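Local coordinates for cyclic nucleotide-binding domain (CNMP-BD) protein (Geobacter metallireducens, PDB 3MDP), which probably binds a cyclic nucleotide through its double-stranded beta-helix domain and may act in transcriptional control, at residues 7-12 with 17-22. Numbering follows the deposited sequence.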
ATOM      1  N   ARG A   7      18.146  -8.498 -14.280  0.60  8.35           N
ATOM      2  CA  ARG A   7      17.824  -7.104 -14.610  0.60 10.80           C
ATOM      3  C   ARG A   7      16.718  -6.556 -13.704  0.60 10.61           C
ATOM      4  O   ARG A   7      16.703  -5.374 -13.414  0.60 14.33           O
ATOM      5  CB  ARG A   7      17.428  -6.934 -16.086  0.60 12.75           C
ATOM      6  CG  ARG A   7      18.546  -7.234 -17.104  0.60 15.12           C
ATOM      7  CD  ARG A   7      18.235  -6.593 -18.475  0.60 19.25           C
ATOM      8  NE  ARG A   7      18.714  -5.203 -18.545  0.60 24.11           N
ATOM      9  CZ  ARG A   7      18.667  -4.426 -19.631  0.60 21.91           C
ATOM     10  NH1 ARG A   7      18.148  -4.878 -20.767  0.60 18.41           N
ATOM     11  NH2 ARG A   7      19.140  -3.183 -19.574  0.60 20.39           N
ATOM     12  N   LEU A   8      15.801  -7.413 -13.262  1.00 10.50           N
ATOM     13  CA  LEU A   8      14.713  -6.992 -12.338  1.00 11.35           C
ATOM     14  C   LEU A   8      15.244  -6.459 -10.990  1.00 14.72           C
ATOM     15  O   LEU A   8      14.629  -5.557 -10.400  1.00 13.13           O
ATOM     16  CB  LEU A   8      13.740  -8.144 -12.054  1.00 11.54           C
ATOM     17  CG  LEU A   8      12.873  -8.702 -13.187  1.00 14.06           C
ATOM     18  CD1 LEU A   8      12.040  -9.902 -12.659  1.00 17.85           C
ATOM     19  CD2 LEU A   8      11.961  -7.622 -13.794  1.00 13.81           C
ATOM     20  N   ARG A   9      16.381  -6.989 -10.527  1.00 15.77           N
ATOM     21  CA  ARG A   9      16.956  -6.612  -9.219  1.00 18.45           C
ATOM     22  C   ARG A   9      17.317  -5.169  -9.039  1.00 17.24           C
ATOM     23  O   ARG A   9      17.417  -4.707  -7.909  1.00 21.31           O
ATOM     24  CB  ARG A   9      18.244  -7.363  -8.934  1.00 20.83           C
ATOM     25  CG  ARG A   9      18.030  -8.667  -8.352  1.00 24.95           C
ATOM     26  CD  ARG A   9      19.256  -9.182  -7.602  1.00 27.52           C
ATOM     27  NE  ARG A   9      18.860 -10.489  -7.122  1.00 33.05           N
ATOM     28  CZ  ARG A   9      18.080 -10.690  -6.066  1.00 37.15           C
ATOM     29  NH1 ARG A   9      17.665  -9.667  -5.314  1.00 34.37           N
ATOM     30  NH2 ARG A   9      17.731 -11.931  -5.741  1.00 41.13           N
ATOM     31  N   VAL A  10      17.564  -4.458 -10.125  1.00 15.30           N
ATOM     32  CA  VAL A  10      17.919  -3.071 -10.010  1.00 16.63           C
ATOM     33  C   VAL A  10      16.705  -2.221  -9.635  1.00 18.17           C
ATOM     34  O   VAL A  10      16.876  -1.051  -9.304  1.00 17.83           O
ATOM     35  CB  VAL A  10      18.553  -2.544 -11.304  1.00 20.10           C
ATOM     36  CG1 VAL A  10      19.710  -3.505 -11.776  1.00 20.30           C
ATOM     37  CG2 VAL A  10      17.503  -2.399 -12.371  1.00 20.55           C
ATOM     38  N   TYR A  11      15.489  -2.785  -9.689  1.00 11.98           N
ATOM     39  CA  TYR A  11      14.284  -2.001  -9.368  1.00 13.27           C
ATOM     40  C   TYR A  11      13.792  -2.298  -7.973  1.00 12.66           C
ATOM     41  O   TYR A  11      13.837  -3.450  -7.523  1.00 11.56           O
ATOM     42  CB  TYR A  11      13.167  -2.271 -10.374  1.00 13.76           C
ATOM     43  CG  TYR A  11      13.569  -1.924 -11.789  1.00 10.70           C
ATOM     44  CD1 TYR A  11      13.698  -0.596 -12.187  1.00 12.12           C
ATOM     45  CD2 TYR A  11      13.888  -2.924 -12.700  1.00 14.44           C
ATOM     46  CE1 TYR A  11      14.082  -0.257 -13.483  1.00 15.93           C
ATOM     47  CE2 TYR A  11      14.283  -2.608 -14.005  1.00 15.04           C
ATOM     48  CZ  TYR A  11      14.366  -1.269 -14.396  1.00 18.16           C
ATOM     49  OH  TYR A  11      14.768  -0.959 -15.685  1.00 15.90           O
ATOM     50  N   ARG A  12      13.287  -1.257  -7.309  1.00 13.89           N
ATOM     51  CA  ARG A  12      12.954  -1.330  -5.873  1.00 16.17           C
ATOM     52  C   ARG A  12      12.031  -2.475  -5.536  1.00 13.48           C
ATOM     53  O   ARG A  12      12.250  -3.182  -4.568  1.00 14.34           O
ATOM     54  CB  ARG A  12      12.288  -0.022  -5.411  1.00 19.90           C
ATOM     55  CG  ARG A  12      12.622   0.374  -4.021  1.00 29.69           C
ATOM     56  CD  ARG A  12      13.058   1.813  -4.028  1.00 37.71           C
ATOM     57  NE  ARG A  12      13.954   2.108  -2.921  1.00 44.38           N
ATOM     58  CZ  ARG A  12      14.675   3.217  -2.843  1.00 48.68           C
ATOM     59  NH1 ARG A  12      14.617   4.124  -3.818  1.00 49.96           N
ATOM     60  NH2 ARG A  12      15.462   3.419  -1.793  1.00 55.00           N
ATOM     61  N   LEU A  17      13.905  -9.563  -3.364  1.00 23.68           N
ATOM     62  CA  LEU A  17      13.488 -10.963  -3.600  1.00 20.86           C
ATOM     63  C   LEU A  17      14.668 -11.927  -3.667  1.00 19.08           C
ATOM     64  O   LEU A  17      15.761 -11.570  -4.092  1.00 16.54           O
ATOM     65  CB  LEU A  17      12.671 -11.070  -4.889  1.00 21.76           C
ATOM     66  CG  LEU A  17      11.371 -10.256  -4.946  1.00 26.49           C
ATOM     67  CD1 LEU A  17      10.691 -10.426  -6.285  1.00 26.23           C
ATOM     68  CD2 LEU A  17      10.413 -10.629  -3.834  1.00 28.62           C
ATOM     69  N   THR A  18      14.444 -13.165  -3.246  1.00 17.64           N
ATOM     70  CA  THR A  18      15.451 -14.206  -3.429  1.00 17.72           C
ATOM     71  C   THR A  18      15.621 -14.524  -4.909  1.00 17.76           C
ATOM     72  O   THR A  18      14.768 -14.198  -5.751  1.00 14.37           O
ATOM     73  CB  THR A  18      15.047 -15.517  -2.755  1.00 18.79           C
ATOM     74  OG1 THR A  18      13.852 -16.013  -3.394  1.00 19.74           O
ATOM     75  CG2 THR A  18      14.803 -15.302  -1.267  1.00 17.30           C
ATOM     76  N   ASP A  19      16.715 -15.209  -5.219  1.00 18.89           N
ATOM     77  CA  ASP A  19      17.005 -15.585  -6.597  1.00 20.55           C
ATOM     78  C   ASP A  19      15.920 -16.484  -7.179  1.00 18.14           C
ATOM     79  O   ASP A  19      15.533 -16.304  -8.335  1.00 19.19           O
ATOM     80  CB  ASP A  19      18.366 -16.282  -6.682  1.00 23.22           C
ATOM     81  CG  ASP A  19      19.528 -15.330  -6.423  1.00 26.76           C
ATOM     82  OD1 ASP A  19      19.426 -14.119  -6.763  1.00 31.58           O
ATOM     83  OD2 ASP A  19      20.552 -15.806  -5.897  1.00 33.93           O
ATOM     84  N   GLU A  20      15.428 -17.434  -6.382  1.00 18.31           N
ATOM     85  CA  GLU A  20      14.349 -18.329  -6.831  1.00 19.08           C
ATOM     86  C   GLU A  20      13.084 -17.526  -7.104  1.00 17.75           C
ATOM     87  O   GLU A  20      12.419 -17.722  -8.120  1.00 17.22           O
ATOM     88  CB  GLU A  20      14.071 -19.455  -5.812  1.00 20.40           C
ATOM     89  CG  GLU A  20      12.827 -20.322  -6.153  1.00 22.44           C
ATOM     90  CD  GLU A  20      12.728 -21.609  -5.340  1.00 23.07           C
ATOM     91  OE1 GLU A  20      13.627 -22.455  -5.468  1.00 17.60           O
ATOM     92  OE2 GLU A  20      11.729 -21.790  -4.601  1.00 25.53           O
ATOM     93  N   GLN A  21      12.754 -16.608  -6.200  1.00 17.71           N
ATOM     94  CA  GLN A  21      11.585 -15.760  -6.385  1.00 15.65           C
ATOM     95  C   GLN A  21      11.694 -14.930  -7.685  1.00 14.41           C
ATOM     96  O   GLN A  21      10.721 -14.799  -8.418  1.00 11.06           O
ATOM     97  CB  GLN A  21      11.354 -14.870  -5.156  1.00 15.78           C
ATOM     98  CG  GLN A  21      10.870 -15.628  -3.893  1.00 15.54           C
ATOM     99  CD  GLN A  21      10.970 -14.800  -2.597  1.00 19.38           C
ATOM    100  OE1 GLN A  21      11.596 -13.740  -2.562  1.00 18.67           O
ATOM    101  NE2 GLN A  21      10.319 -15.278  -1.540  1.00 21.37           N
ATOM    102  N   LEU A  22      12.876 -14.405  -7.999  1.00 16.26           N
ATOM    103  CA  LEU A  22      13.023 -13.603  -9.215  1.00 17.06           C
ATOM    104  C   LEU A  22      12.860 -14.454 -10.478  1.00 14.29           C
ATOM    105  O   LEU A  22      12.158 -14.044 -11.417  1.00 13.68           O
ATOM    106  CB  LEU A  22      14.337 -12.796  -9.240  1.00 19.33           C
ATOM    107  CG  LEU A  22      14.303 -11.513  -8.381  1.00 23.80           C
ATOM    108  CD1 LEU A  22      15.592 -10.732  -8.540  1.00 27.58           C
ATOM    109  CD2 LEU A  22      13.133 -10.608  -8.715  1.00 26.79           C
TER
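Arg9 reaches across to the start of helix 19-27, where its NH2 donates to the carbonyl O of Leu17 at 2.6 Å and forms a salt bridge with OD1 of Asp19 at 3.0 Å. A second, weak bond runs from Arg9 NH1 to the same Leu17 O, so one backbone oxygen sits at the guanidinium edge between both terminal nitrogens. The carboxylate stands nearly upright to the guanidinium, their planes 78° apart, and NH2 meets OD1 from above the carboxylate plane. The receiving helix start is itself fixed by a capping box: Gln21 N donates to Thr18 OG1 at 3.1 Å, and Thr18 N to Gln21 OE1. The Arg9 chain, extended from CG to NE, carries the charged group over Leu22, whose CD1 lies 3.5 Å beneath the centre of one guanidinium face and 3.2 Å from Arg9 CG. With an alanine in place of Arg9, Leu17 O and the Asp19 carboxylate would probably lose these partners, and the CD1 side of Leu22 would be uncovered. Farther inward, Leu22 CD2 packs against Leu8 CD1 at 4.2 Å, and Phe14 of helix 12-15 touches both leucines, while Leu17 rests on Val128 of helix 123-139. The arrangement thus joins the N-terminal segment to a capped helix start within the helical part that accompanies the beta-roll of cyclic nucleotide-binding domains.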